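Local atomic coordinates of inositol-3-phosphate synthase (Caenorhabditis elegans, PDB entry 1VKO), a protein that belongs to the inositol-3-phosphate synthase family and binds nicotinamide-adenine-dinucleotide in a Rossmann-type domain, in an assembly of four chains. Residues V126-D131 and N136-P141; A229-F234 and I290-H295; N99-T104 and R185-P190; F202-Q207 and A367-S372; S459-K464 and K470-V475. All blocks are in the same frame, centred on the assembly; numbering follows the deposited sequence.

How the contacts relate
Contact 4 is wholly buried and lies beside the bound nicotinamide-adenine-dinucleotide; the other four are partly buried. Contacts 2 and 3 join parts of the Rossmann-type domain, the first through an ion pair beside an isoleucine, the second through aromatic rings and a methionine methyl at the ends of two helices. Contact 1 is an antiparallel hairpin; contact 5 has a single antiparallel pair before its chains diverge; both meet the second subunit. Water bridges join the segments of contact 5, whereas in contact 4 an amide lies against a peptide with no clear hydrogen bond between them. Contacts 2 and 5 touch through His295 and Ser459; contacts 1 and 4 lie on opposite sides of the chain's centre.

Contact 1 of 5, residues V126-D131 and N136-P141; sequences VHLGYD and NQIFVP
Val126-Asp131 and Asn136-Pro141 pair as antiparallel strands whose axes approach to 4.4 Å at 152°, with a beta bulge where Leu128 and Gly129 together face Ile138. Backbone bonds flank the bulge: Val126 N and O both pair with Val140, and Asp131 N reaches Asn136 O at 2.8 Å. On the face carrying His127, Gln137 and Phe139, the His127 imidazole lies almost parallel to the Phe139 ring in an offset stack, centroids 4.4 Å apart. His127 CG stands anti to its backbone N (chi1 -166°), which carries the imidazole over that phenyl. From the same ring His127 NE2 donates to Gln137 OE1 at 2.9 Å; the oxygen lies in the imidazole plane, but the donor approaches from above the amide plane. Gln137 NE2 is held in turn by Gln522, fixing the amide's rotation. On the other face Leu128 CD2 presses tightly against both methyls of Val140, only 3.4 Å from CG1 and 3.4 Å from CG2, and touches Ile138 CG2. Asp131 OD2 binds Thr134 OG1 and His52 of the second subunit, while Phe50 of that subunit packs on Ile138. The whole is a bulged beta hairpin, a two-stranded arm braced by a neighbouring chain.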
# COMPACT_ATOMS: atom_id res chain seq x y z
N VAL A 126 1.03 17.62 27.76
CA VAL A 126 -0.28 17.48 28.39
C VAL A 126 -0.99 18.83 28.33
O VAL A 126 -0.36 19.88 28.44
CB VAL A 126 -0.10 16.99 29.86
CG1 VAL A 126 -1.41 16.58 30.46
CG2 VAL A 126 0.89 15.82 29.91
N HIS A 127 -2.30 18.80 28.15
CA HIS A 127 -3.08 20.00 28.01
C HIS A 127 -3.69 20.37 29.37
O HIS A 127 -4.57 19.65 29.87
CB HIS A 127 -4.16 19.75 26.97
CG HIS A 127 -4.85 20.98 26.47
ND1 HIS A 127 -6.13 20.95 25.96
CD2 HIS A 127 -4.44 22.27 26.42
CE1 HIS A 127 -6.48 22.17 25.60
NE2 HIS A 127 -5.48 22.99 25.87
N LEU A 128 -3.20 21.47 29.98
CA LEU A 128 -3.77 22.04 31.22
C LEU A 128 -4.89 23.06 30.98
O LEU A 128 -5.65 23.37 31.91
CB LEU A 128 -2.70 22.72 32.06
CG LEU A 128 -1.40 22.07 32.51
CD1 LEU A 128 -1.50 20.55 32.63
CD2 LEU A 128 -0.35 22.45 31.52
N GLY A 129 -4.97 23.60 29.76
CA GLY A 129 -5.96 24.62 29.41
C GLY A 129 -5.46 25.75 28.51
O GLY A 129 -4.42 25.62 27.85
N TYR A 130 -6.21 26.86 28.52
CA TYR A 130 -5.97 28.06 27.73
C TYR A 130 -5.68 29.31 28.60
O TYR A 130 -6.37 29.57 29.60
CB TYR A 130 -7.21 28.35 26.89
CG TYR A 130 -7.05 29.52 25.94
CD1 TYR A 130 -6.49 29.34 24.68
CD2 TYR A 130 -7.48 30.79 26.30
CE1 TYR A 130 -6.33 30.39 23.82
CE2 TYR A 130 -7.32 31.86 25.42
CZ TYR A 130 -6.74 31.65 24.19
OH TYR A 130 -6.58 32.69 23.30
N ASP A 131 -4.65 30.05 28.20
CA ASP A 131 -4.18 31.28 28.86
C ASP A 131 -4.51 32.53 28.05
O ASP A 131 -3.94 32.75 26.99
CB ASP A 131 -2.67 31.22 29.04
CG ASP A 131 -2.09 32.50 29.65
OD1 ASP A 131 -2.72 33.11 30.55
OD2 ASP A 131 -0.98 32.94 29.32
N ASN A 136 -3.21 31.52 24.18
CA ASN A 136 -2.50 30.28 23.92
C ASN A 136 -3.06 29.10 24.69
O ASN A 136 -3.40 29.22 25.87
CB ASN A 136 -1.07 30.47 24.39
CG ASN A 136 -0.07 30.18 23.33
OD1 ASN A 136 0.09 30.97 22.41
ND2 ASN A 136 0.62 29.06 23.46
N GLN A 137 -3.17 27.97 24.00
CA GLN A 137 -3.30 26.65 24.63
C GLN A 137 -2.00 26.29 25.39
O GLN A 137 -0.89 26.47 24.88
CB GLN A 137 -3.61 25.59 23.58
CG GLN A 137 -4.94 25.76 22.82
CD GLN A 137 -6.15 25.40 23.65
OE1 GLN A 137 -6.17 25.65 24.86
NE2 GLN A 137 -7.16 24.81 23.02
N ILE A 138 -2.16 25.84 26.63
CA ILE A 138 -1.04 25.52 27.51
C ILE A 138 -0.76 24.03 27.51
O ILE A 138 -1.56 23.23 28.00
CB ILE A 138 -1.30 26.02 28.99
CG1 ILE A 138 -1.43 27.55 29.04
CG2 ILE A 138 -0.20 25.54 29.92
CD1 ILE A 138 -0.15 28.34 28.66
N PHE A 139 0.39 23.67 26.96
CA PHE A 139 0.82 22.29 26.91
C PHE A 139 2.14 22.14 27.66
O PHE A 139 3.11 22.83 27.36
CB PHE A 139 0.97 21.86 25.45
CG PHE A 139 -0.35 21.51 24.79
CD1 PHE A 139 -0.83 20.19 24.82
CD2 PHE A 139 -1.08 22.47 24.11
CE1 PHE A 139 -2.04 19.85 24.20
CE2 PHE A 139 -2.30 22.14 23.48
CZ PHE A 139 -2.77 20.83 23.55
N VAL A 140 2.18 21.27 28.65
CA VAL A 140 3.43 21.07 29.36
C VAL A 140 3.93 19.65 29.18
O VAL A 140 3.12 18.73 28.96
CB VAL A 140 3.32 21.38 30.87
CG1 VAL A 140 2.99 22.86 31.10
CG2 VAL A 140 2.34 20.41 31.56
N PRO A 141 5.25 19.49 29.24
CA PRO A 141 5.84 18.17 29.23
C PRO A 141 5.23 17.34 30.37
O PRO A 141 5.06 17.83 31.50
CB PRO A 141 7.33 18.44 29.48
CG PRO A 141 7.54 19.85 28.97
CD PRO A 141 6.27 20.56 29.32

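Contact 2 of 5, residues A229-F234 and I290-H295; sequences ADIRKF and ILEGAH
Arg232 and Glu292 form a salt bridge in the Rossmann-type domain, between helix 220-238 and the turn that follows helix 281-291. Arg232 NE lies 3.0 Å from Glu292 OE2, but the N-H points well off the oxygen (128°) and the hydrogen bond is weak. Guanidinium and carboxylate planes stand 77° apart, so the two groups do not meet as a flat, doubly bonded pair. The arginine chain bends at chi3, and its aliphatic part runs past the carboxylate, with Arg232 CG close to Glu292 OE1. Glu292 OE2 also receives a salt bridge from Arg228, one turn before Arg232 on helix 220-238; two arginines sharing this carboxylate would be expected to favour its charged form. Below the ion pair the contact turns apolar, as Ile231 lies against the glutamate stem. Glu292 sits where its helix stops: Gly293, at positive phi, is the C-prime residue of a Schellman motif, its N bonded to Ile290 O at 2.8 Å. From there the chain turns into strand 295-298 of the parallel sheet, where His295 makes backbone bonds to Val243 and Val245. The apolar touch is methyl to methylene, Ile231 CG2 to Glu292 CB at 3.7 Å.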
# COMPACT_ATOMS: atom_id res chain seq x y z
N ALA A 229 19.57 -13.86 45.26
CA ALA A 229 20.93 -13.46 45.64
C ALA A 229 21.42 -12.36 44.72
O ALA A 229 22.05 -11.39 45.17
CB ALA A 229 21.87 -14.68 45.57
N ASP A 230 21.05 -12.47 43.44
CA ASP A 230 21.45 -11.53 42.38
C ASP A 230 20.85 -10.16 42.59
O ASP A 230 21.49 -9.14 42.37
CB ASP A 230 21.10 -12.06 40.99
CG ASP A 230 22.08 -13.13 40.49
OD1 ASP A 230 23.25 -13.21 40.97
OD2 ASP A 230 21.78 -13.92 39.57
N ILE A 231 19.62 -10.15 43.07
CA ILE A 231 18.88 -8.90 43.27
C ILE A 231 19.38 -8.13 44.47
O ILE A 231 19.61 -6.92 44.37
CB ILE A 231 17.37 -9.21 43.41
CG1 ILE A 231 16.81 -9.69 42.07
CG2 ILE A 231 16.62 -7.98 43.95
CD1 ILE A 231 15.46 -10.29 42.16
N ARG A 232 19.55 -8.82 45.60
CA ARG A 232 19.99 -8.18 46.84
C ARG A 232 21.33 -7.50 46.67
O ARG A 232 21.54 -6.41 47.18
CB ARG A 232 20.14 -9.18 47.97
CG ARG A 232 18.88 -9.83 48.43
CD ARG A 232 19.08 -10.57 49.74
NE ARG A 232 18.55 -11.94 49.70
CZ ARG A 232 19.27 -13.03 49.45
NH1 ARG A 232 20.58 -12.96 49.21
NH2 ARG A 232 18.67 -14.20 49.45
N LYS A 233 22.24 -8.16 45.96
CA LYS A 233 23.59 -7.64 45.78
C LYS A 233 23.58 -6.43 44.86
O LYS A 233 24.36 -5.50 45.05
CB LYS A 233 24.51 -8.74 45.23
CG LYS A 233 25.82 -8.24 44.64
CD LYS A 233 26.66 -9.40 44.15
CE LYS A 233 27.60 -8.96 43.05
NZ LYS A 233 28.28 -10.15 42.49
N PHE A 234 22.69 -6.43 43.88
CA PHE A 234 22.54 -5.31 42.98
C PHE A 234 22.03 -4.13 43.81
O PHE A 234 22.56 -3.03 43.70
CB PHE A 234 21.55 -5.71 41.86
CG PHE A 234 21.29 -4.63 40.85
CD1 PHE A 234 22.29 -4.20 39.99
CD2 PHE A 234 20.03 -4.05 40.74
CE1 PHE A 234 22.04 -3.19 39.04
CE2 PHE A 234 19.77 -3.06 39.81
CZ PHE A 234 20.77 -2.63 38.95
N ILE A 290 9.56 -10.38 43.70
CA ILE A 290 8.60 -10.06 44.73
C ILE A 290 9.19 -10.34 46.09
O ILE A 290 9.18 -9.46 46.94
CB ILE A 290 7.29 -10.85 44.54
CG1 ILE A 290 6.59 -10.41 43.26
CG2 ILE A 290 6.39 -10.65 45.74
CD1 ILE A 290 5.63 -11.47 42.70
N LEU A 291 9.73 -11.54 46.28
CA LEU A 291 10.32 -11.91 47.58
C LEU A 291 11.41 -10.95 48.04
O LEU A 291 11.60 -10.79 49.23
CB LEU A 291 10.80 -13.38 47.60
CG LEU A 291 9.61 -14.33 47.41
CD1 LEU A 291 10.12 -15.66 47.11
CD2 LEU A 291 8.77 -14.40 48.64
N GLU A 292 12.08 -10.29 47.10
CA GLU A 292 13.08 -9.25 47.40
C GLU A 292 12.58 -7.81 47.36
O GLU A 292 13.38 -6.87 47.38
CB GLU A 292 14.24 -9.38 46.43
CG GLU A 292 15.01 -10.68 46.58
CD GLU A 292 15.63 -10.81 47.96
OE1 GLU A 292 15.86 -9.75 48.59
OE2 GLU A 292 15.87 -11.96 48.40
N GLY A 293 11.27 -7.61 47.30
CA GLY A 293 10.73 -6.25 47.29
C GLY A 293 10.95 -5.44 46.01
O GLY A 293 10.66 -4.23 45.99
N ALA A 294 11.46 -6.09 44.97
CA ALA A 294 11.52 -5.53 43.60
C ALA A 294 10.19 -5.71 42.85
O ALA A 294 9.48 -6.70 43.06
CB ALA A 294 12.64 -6.18 42.79
N HIS A 295 9.86 -4.76 42.00
CA HIS A 295 8.63 -4.84 41.23
C HIS A 295 8.95 -5.61 39.96
O HIS A 295 10.12 -5.70 39.54
CB HIS A 295 8.08 -3.44 40.88
CG HIS A 295 8.07 -2.49 42.03
ND1 HIS A 295 7.14 -2.56 43.05
CD2 HIS A 295 8.87 -1.44 42.33
CE1 HIS A 295 7.38 -1.62 43.93
NE2 HIS A 295 8.41 -0.91 43.51

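Contact 3 of 5, residues N99-T104 and R185-P190; sequences NQYAMT and RPFMEP
Phe187 meets both Tyr101 and Met103 with its ring, Tyr101 at CE2 and CZ, Met103 at CE1; the two come from the same side of its plane, and nearly all of the contact gathers on that one phenyl. The tight part is the meeting with Tyr101. Phe187 CZ lies over one face of the phenol, offset toward the rim, while Phe187 CE2 comes to 3.2 Å from Tyr101 CE1. The ring planes are inclined at 45° with centroids 4.6 Å apart, a tilted pairing between a parallel stack and an edge-to-face one. The two side chains arrive from opposite directions, spanning backbones whose CA atoms, in Tyr101 and Phe187, are still 10.8 Å apart. Close as this ring pair is, its tyrosine remains exposed to solvent. Met103, by contrast, is buried yet adds a single methyl touch: its chain runs extended beyond CG (chi2 -164°) and sets CE 3.6 Å from Phe187 CE1. No hydrogen bond crosses the contact. Helix 87-100 ends here in a Schellman motif with Ala102 at positive phi, and the chain leads on to strand 104-107. Helix 178-188 lies against it: Phe187 and Met188 both pack on Phe97, Met188 also on Val93, and Met103 on Leu180 and Leu184.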
# COMPACT_ATOMS: atom_id res chain seq x y z
N ASN A 99 22.49 8.98 25.30
CA ASN A 99 21.92 10.26 25.78
C ASN A 99 22.71 10.97 26.90
O ASN A 99 22.74 12.19 26.94
CB ASN A 99 20.46 10.11 26.18
CG ASN A 99 19.54 10.03 25.00
OD1 ASN A 99 18.93 11.03 24.60
ND2 ASN A 99 19.44 8.84 24.41
N GLN A 100 23.32 10.21 27.79
CA GLN A 100 24.17 10.79 28.84
C GLN A 100 25.31 11.60 28.26
O GLN A 100 25.58 12.72 28.71
CB GLN A 100 24.75 9.68 29.71
CG GLN A 100 23.81 9.14 30.79
CD GLN A 100 24.34 7.88 31.43
OE1 GLN A 100 25.14 7.17 30.84
NE2 GLN A 100 23.86 7.56 32.64
N TYR A 101 25.96 11.07 27.22
CA TYR A 101 27.08 11.74 26.58
C TYR A 101 26.73 12.53 25.34
O TYR A 101 27.63 13.04 24.65
CB TYR A 101 28.14 10.71 26.23
CG TYR A 101 28.72 10.10 27.48
CD1 TYR A 101 28.15 8.97 28.05
CD2 TYR A 101 29.81 10.68 28.12
CE1 TYR A 101 28.67 8.41 29.21
CE2 TYR A 101 30.34 10.13 29.29
CZ TYR A 101 29.76 9.00 29.82
OH TYR A 101 30.27 8.45 30.96
N ALA A 102 25.44 12.63 25.03
CA ALA A 102 24.98 13.39 23.86
C ALA A 102 25.71 12.98 22.57
O ALA A 102 26.18 13.83 21.80
CB ALA A 102 25.13 14.87 24.13
N MET A 103 25.76 11.68 22.32
CA MET A 103 26.46 11.16 21.14
C MET A 103 25.77 11.51 19.84
O MET A 103 24.54 11.53 19.75
CB MET A 103 26.72 9.66 21.25
CG MET A 103 27.18 9.19 22.65
SD MET A 103 27.92 7.54 22.65
CE MET A 103 28.64 7.42 24.27
N THR A 104 26.59 11.83 18.84
CA THR A 104 26.09 12.09 17.51
C THR A 104 26.71 11.09 16.55
O THR A 104 27.68 10.44 16.88
CB THR A 104 26.44 13.53 17.04
OG1 THR A 104 27.75 13.87 17.47
CG2 THR A 104 25.57 14.58 17.73
N ARG A 185 31.22 1.59 22.40
CA ARG A 185 32.06 0.44 22.73
C ARG A 185 32.69 0.43 24.17
O ARG A 185 32.54 -0.55 24.90
CB ARG A 185 33.12 0.22 21.63
CG ARG A 185 34.27 -0.68 22.04
CD ARG A 185 35.03 -1.30 20.87
NE ARG A 185 35.56 -2.62 21.22
CZ ARG A 185 36.30 -3.39 20.42
NH1 ARG A 185 36.61 -2.97 19.21
NH2 ARG A 185 36.75 -4.57 20.84
N PRO A 186 33.39 1.49 24.60
CA PRO A 186 34.02 1.46 25.93
C PRO A 186 33.01 1.47 27.10
O PRO A 186 33.40 1.30 28.26
CB PRO A 186 34.86 2.73 25.94
CG PRO A 186 34.19 3.63 25.01
CD PRO A 186 33.65 2.76 23.89
N PHE A 187 31.72 1.63 26.80
CA PHE A 187 30.70 1.61 27.84
C PHE A 187 29.99 0.25 27.89
O PHE A 187 29.68 -0.27 28.97
CB PHE A 187 29.69 2.73 27.63
CG PHE A 187 30.29 4.12 27.57
CD1 PHE A 187 30.67 4.66 26.34
CD2 PHE A 187 30.42 4.90 28.72
CE1 PHE A 187 31.21 5.95 26.26
CE2 PHE A 187 30.95 6.17 28.64
CZ PHE A 187 31.35 6.70 27.41
N MET A 188 29.74 -0.31 26.72
CA MET A 188 28.93 -1.50 26.58
C MET A 188 29.76 -2.72 26.65
O MET A 188 29.31 -3.74 27.19
CB MET A 188 28.25 -1.50 25.22
CG MET A 188 27.33 -0.39 25.03
SD MET A 188 25.82 -0.59 25.98
CE MET A 188 24.84 -1.60 24.83
N GLU A 189 30.97 -2.65 26.10
CA GLU A 189 31.84 -3.83 26.03
C GLU A 189 32.12 -4.48 27.40
O GLU A 189 32.07 -5.70 27.51
CB GLU A 189 33.14 -3.55 25.23
CG GLU A 189 33.97 -4.80 24.95
CD GLU A 189 35.16 -4.58 24.03
OE1 GLU A 189 35.81 -3.50 24.10
OE2 GLU A 189 35.44 -5.51 23.23
N PRO A 190 32.45 -3.70 28.44
CA PRO A 190 32.65 -4.28 29.78
C PRO A 190 31.42 -5.01 30.33
O PRO A 190 31.56 -5.75 31.28
CB PRO A 190 32.93 -3.05 30.65
CG PRO A 190 33.51 -2.08 29.73
CD PRO A 190 32.73 -2.25 28.45

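Contact 4 of 5, residues F202-Q207 and A367-S372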
# COMPACT_ATOMS: atom_id res chain seq x y z
N PHE A 202 10.51 -24.22 27.60
CA PHE A 202 9.64 -23.02 27.63
C PHE A 202 9.86 -22.01 26.50
O PHE A 202 9.09 -21.07 26.39
CB PHE A 202 9.66 -22.30 29.02
CG PHE A 202 8.91 -23.05 30.12
CD1 PHE A 202 9.52 -24.07 30.82
CD2 PHE A 202 7.59 -22.75 30.43
CE1 PHE A 202 8.83 -24.81 31.80
CE2 PHE A 202 6.91 -23.46 31.42
CZ PHE A 202 7.54 -24.48 32.10
N ILE A 203 10.87 -22.19 25.62
CA ILE A 203 11.02 -21.28 24.44
C ILE A 203 11.23 -22.05 23.14
O ILE A 203 11.22 -23.29 23.17
CB ILE A 203 12.18 -20.26 24.63
CG1 ILE A 203 13.53 -20.94 24.55
CG2 ILE A 203 12.07 -19.53 25.97
CD1 ILE A 203 14.64 -20.13 25.20
N ALA A 204 11.40 -21.35 22.00
CA ALA A 204 11.67 -22.00 20.70
C ALA A 204 12.93 -22.86 20.74
O ALA A 204 14.03 -22.37 21.01
CB ALA A 204 11.79 -20.99 19.59
N SER A 205 12.78 -24.16 20.47
CA SER A 205 13.92 -25.08 20.48
C SER A 205 15.15 -24.58 19.67
O SER A 205 16.28 -25.07 19.84
CB SER A 205 13.48 -26.52 20.10
OG SER A 205 13.40 -26.70 18.70
N ASN A 206 14.93 -23.57 18.83
CA ASN A 206 16.01 -23.01 18.01
C ASN A 206 17.04 -22.11 18.78
O ASN A 206 18.03 -21.62 18.20
CB ASN A 206 15.52 -22.45 16.63
CG ASN A 206 14.58 -21.23 16.75
OD1 ASN A 206 14.87 -20.28 17.49
ND2 ASN A 206 13.46 -21.25 15.98
N GLN A 207 16.82 -21.98 20.09
CA GLN A 207 17.64 -21.13 20.95
C GLN A 207 18.76 -21.87 21.70
O GLN A 207 19.45 -21.26 22.50
CB GLN A 207 16.76 -20.38 21.98
CG GLN A 207 15.62 -19.55 21.37
CD GLN A 207 16.13 -18.31 20.66
OE1 GLN A 207 16.98 -17.56 21.21
NE2 GLN A 207 15.63 -18.08 19.45
N ALA A 367 5.56 -22.77 17.17
CA ALA A 367 4.09 -22.62 17.28
C ALA A 367 3.59 -22.14 18.66
O ALA A 367 2.83 -21.17 18.73
CB ALA A 367 3.33 -23.88 16.78
N ARG A 368 4.03 -22.80 19.73
CA ARG A 368 3.65 -22.46 21.13
C ARG A 368 4.04 -21.04 21.58
O ARG A 368 3.37 -20.43 22.44
CB ARG A 368 4.21 -23.50 22.12
N GLN A 369 5.11 -20.52 20.97
CA GLN A 369 5.60 -19.14 21.20
C GLN A 369 4.77 -18.13 20.39
O GLN A 369 4.32 -17.10 20.94
CB GLN A 369 7.09 -19.02 20.84
CG GLN A 369 8.08 -19.52 21.93
CD GLN A 369 8.28 -21.02 21.93
OE1 GLN A 369 8.60 -21.62 20.89
NE2 GLN A 369 8.10 -21.64 23.10
N PHE A 370 4.55 -18.44 19.11
CA PHE A 370 3.59 -17.68 18.27
C PHE A 370 2.17 -17.60 18.88
O PHE A 370 1.55 -16.55 18.77
CB PHE A 370 3.51 -18.20 16.83
CG PHE A 370 2.34 -17.64 16.05
CD1 PHE A 370 2.41 -16.35 15.52
CD2 PHE A 370 1.17 -18.39 15.89
CE1 PHE A 370 1.32 -15.81 14.81
CE2 PHE A 370 0.07 -17.86 15.18
CZ PHE A 370 0.14 -16.56 14.64
N ARG A 371 1.67 -18.68 19.49
CA ARG A 371 0.41 -18.57 20.26
C ARG A 371 0.46 -17.47 21.34
O ARG A 371 -0.43 -16.60 21.35
CB ARG A 371 -0.05 -19.90 20.89
CG ARG A 371 -1.27 -20.56 20.22
CD ARG A 371 -2.66 -20.12 20.75
NE ARG A 371 -3.44 -19.38 19.75
CZ ARG A 371 -4.69 -18.91 19.91
NH1 ARG A 371 -5.36 -19.08 21.04
NH2 ARG A 371 -5.27 -18.25 18.91
N SER A 372 1.47 -17.50 22.24
CA SER A 372 1.64 -16.45 23.26
C SER A 372 1.29 -15.09 22.62
O SER A 372 0.40 -14.36 23.08
CB SER A 372 3.09 -16.39 23.80
OG SER A 372 3.44 -17.46 24.67
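Gln369 carries the contact from the helical side, its amide laid against the peptide that joins Ile203 to Ala204. The helix opens at Ala367, whose O takes the N-H of Arg371 at 2.9 Å. Past Arg368, which is modelled only to CB, comes Gln369. Its chain bends sharply at chi2 (82°), bringing the flat end round so that its plane runs nearly parallel to the Ile203-Ala204 peptide plane. Gln369 CD sits over Ala204 N at 3.1 Å, Gln369 NE2 over Ile203 C at 3.2 Å, and Gln369 OE1 toward Ala204 CA at 3.1 Å. The meeting is face to face: OE1 is close to Ala204 N, but the angle is poor for a hydrogen bond. That N-H is instead satisfied by Asn363 OD1, and Ser205 N by Glu366 OE1, which together fix the peptide under the glutamine. Beyond Ser372 the same helix goes on to Lys373 and Lys377, which line the pyrophosphate pocket, while the Ile203 side chain is about 4 Å from the bound nicotinamide-adenine-dinucleotide. Segment 202-207 belongs to the loop between helices 178-188 and 220-238; helix 359-363 adjoins both segments, its Asn363 touching Ile203, Gln207 and Gln369, with helix 367-378 alongside.

Contact 5 of 5, residues S459-K464 and K470-V475; sequences SRVSYK and KPFHSV
Tyr463 and Phe472 set their rings obliquely, planes 34° apart and centroids 6.0 Å from each other. At the edge of the phenol, near its plane, lie Pro471 O and a water. The Phe472 ring is touched obliquely by Tyr463 and by Val461, whose CG1 methyl presses to 3.3 Å from Phe472 CZ; Phe526 of the second subunit meets the same phenyl edge-to-face. Tyr463 CG stands between the backbone N and the carbonyl carbon (chi1 71°), which swings the ring toward the Lys470-Pro471 backbone. Beneath the rings Tyr463 and Lys470 form an antiparallel hydrogen-bonded pair: Tyr463 N donates to Lys470 O at 2.8 Å, and Lys470 N to Tyr463 O at 2.9 Å. Beyond it the chains diverge. One water donates to Val461 O at 2.6 Å and accepts from Phe472 N at 2.8 Å. A second donates to Pro471 O and lies 2.6 Å from Tyr463 OH, an oxygen that also accepts from Gln528 N of the second subunit. The pair lies at the edge of an antiparallel sheet within this chain, next to strand 56-71. Pro471, lacking an N-H, cannot donate a further bond; one water carries the backbone link on, another ties the tyrosine hydroxyl to Pro471 O, and Tyr463 and Phe472 join this sheet edge to the second subunit.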
# COMPACT_ATOMS: atom_id res chain seq x y z
N SER A 459 5.31 3.93 42.93
CA SER A 459 5.86 3.49 44.20
C SER A 459 5.90 4.66 45.17
O SER A 459 6.09 4.45 46.36
CB SER A 459 7.24 2.84 44.02
OG SER A 459 8.29 3.77 44.17
N ARG A 460 5.70 5.88 44.65
CA ARG A 460 5.71 7.14 45.42
C ARG A 460 4.33 7.73 45.71
O ARG A 460 4.21 8.77 46.35
CB ARG A 460 6.57 8.22 44.73
CG ARG A 460 8.05 8.07 45.04
CD ARG A 460 8.94 9.20 44.49
NE ARG A 460 9.11 9.10 43.04
CZ ARG A 460 8.72 10.00 42.13
NH1 ARG A 460 8.13 11.14 42.46
NH2 ARG A 460 8.95 9.75 40.85
N VAL A 461 3.29 7.08 45.23
CA VAL A 461 1.95 7.61 45.43
C VAL A 461 1.21 6.78 46.49
O VAL A 461 1.30 5.56 46.50
CB VAL A 461 1.14 7.63 44.09
CG1 VAL A 461 -0.27 8.18 44.31
CG2 VAL A 461 1.88 8.44 43.02
N SER A 462 0.48 7.47 47.37
CA SER A 462 -0.47 6.80 48.26
C SER A 462 -1.75 7.63 48.40
O SER A 462 -1.78 8.79 48.04
CB SER A 462 0.17 6.56 49.63
OG SER A 462 0.57 7.79 50.22
N TYR A 463 -2.81 7.03 48.92
CA TYR A 463 -4.10 7.73 49.05
C TYR A 463 -4.83 7.28 50.32
O TYR A 463 -4.54 6.22 50.86
CB TYR A 463 -4.96 7.49 47.79
CG TYR A 463 -5.49 6.08 47.71
CD1 TYR A 463 -4.64 5.01 47.41
CD2 TYR A 463 -6.83 5.81 47.95
CE1 TYR A 463 -5.11 3.72 47.36
CE2 TYR A 463 -7.31 4.50 47.89
CZ TYR A 463 -6.45 3.46 47.60
OH TYR A 463 -6.92 2.15 47.54
N LYS A 464 -5.77 8.07 50.81
CA LYS A 464 -6.43 7.70 52.05
C LYS A 464 -7.46 6.60 51.84
O LYS A 464 -8.46 6.79 51.14
CB LYS A 464 -7.08 8.91 52.73
CG LYS A 464 -6.34 9.41 53.96
CD LYS A 464 -7.22 10.28 54.83
CE LYS A 464 -6.67 10.35 56.24
NZ LYS A 464 -7.18 11.51 57.02
N LYS A 470 -2.60 4.35 51.84
CA LYS A 470 -2.35 3.08 51.15
C LYS A 470 -1.81 3.33 49.74
O LYS A 470 -2.15 4.35 49.14
CB LYS A 470 -3.62 2.22 51.13
CG LYS A 470 -3.93 1.52 52.50
CD LYS A 470 -5.20 0.64 52.48
CE LYS A 470 -5.22 -0.40 51.32
NZ LYS A 470 -6.59 -0.95 50.98
N PRO A 471 -0.96 2.42 49.22
CA PRO A 471 -0.59 2.42 47.80
C PRO A 471 -1.70 1.90 46.89
O PRO A 471 -2.59 1.17 47.34
CB PRO A 471 0.58 1.45 47.75
CG PRO A 471 0.28 0.47 48.86
CD PRO A 471 -0.26 1.35 49.97
N PHE A 472 -1.64 2.24 45.62
CA PHE A 472 -2.52 1.61 44.61
C PHE A 472 -2.48 0.06 44.64
O PHE A 472 -1.55 -0.53 45.21
CB PHE A 472 -2.12 2.13 43.23
CG PHE A 472 -2.27 3.63 43.06
CD1 PHE A 472 -3.26 4.34 43.75
CD2 PHE A 472 -1.46 4.32 42.16
CE1 PHE A 472 -3.43 5.72 43.57
CE2 PHE A 472 -1.61 5.71 41.97
CZ PHE A 472 -2.60 6.41 42.69
N HIS A 473 -3.47 -0.60 44.04
CA HIS A 473 -3.43 -2.06 43.83
C HIS A 473 -2.09 -2.52 43.23
O HIS A 473 -1.51 -1.80 42.43
CB HIS A 473 -4.59 -2.51 42.93
CG HIS A 473 -4.85 -3.98 42.99
ND1 HIS A 473 -4.01 -4.92 42.42
CD2 HIS A 473 -5.86 -4.69 43.56
CE1 HIS A 473 -4.49 -6.13 42.64
NE2 HIS A 473 -5.60 -6.02 43.33
N SER A 474 -1.60 -3.70 43.62
CA SER A 474 -0.34 -4.28 43.09
C SER A 474 -0.30 -4.40 41.58
O SER A 474 0.77 -4.24 40.98
CB SER A 474 -0.07 -5.67 43.67
OG SER A 474 -0.04 -5.66 45.08
N VAL A 475 -1.43 -4.75 40.96
CA VAL A 475 -1.46 -4.99 39.52
C VAL A 475 -1.66 -3.65 38.89
O VAL A 475 -2.81 -3.18 38.79
CB VAL A 475 -2.66 -5.87 39.06
CG1 VAL A 475 -2.63 -6.06 37.53
CG2 VAL A 475 -2.63 -7.22 39.72
O HOH W 1 0.67 3.69 44.83
O HOH W 2 -5.10 0.32 47.28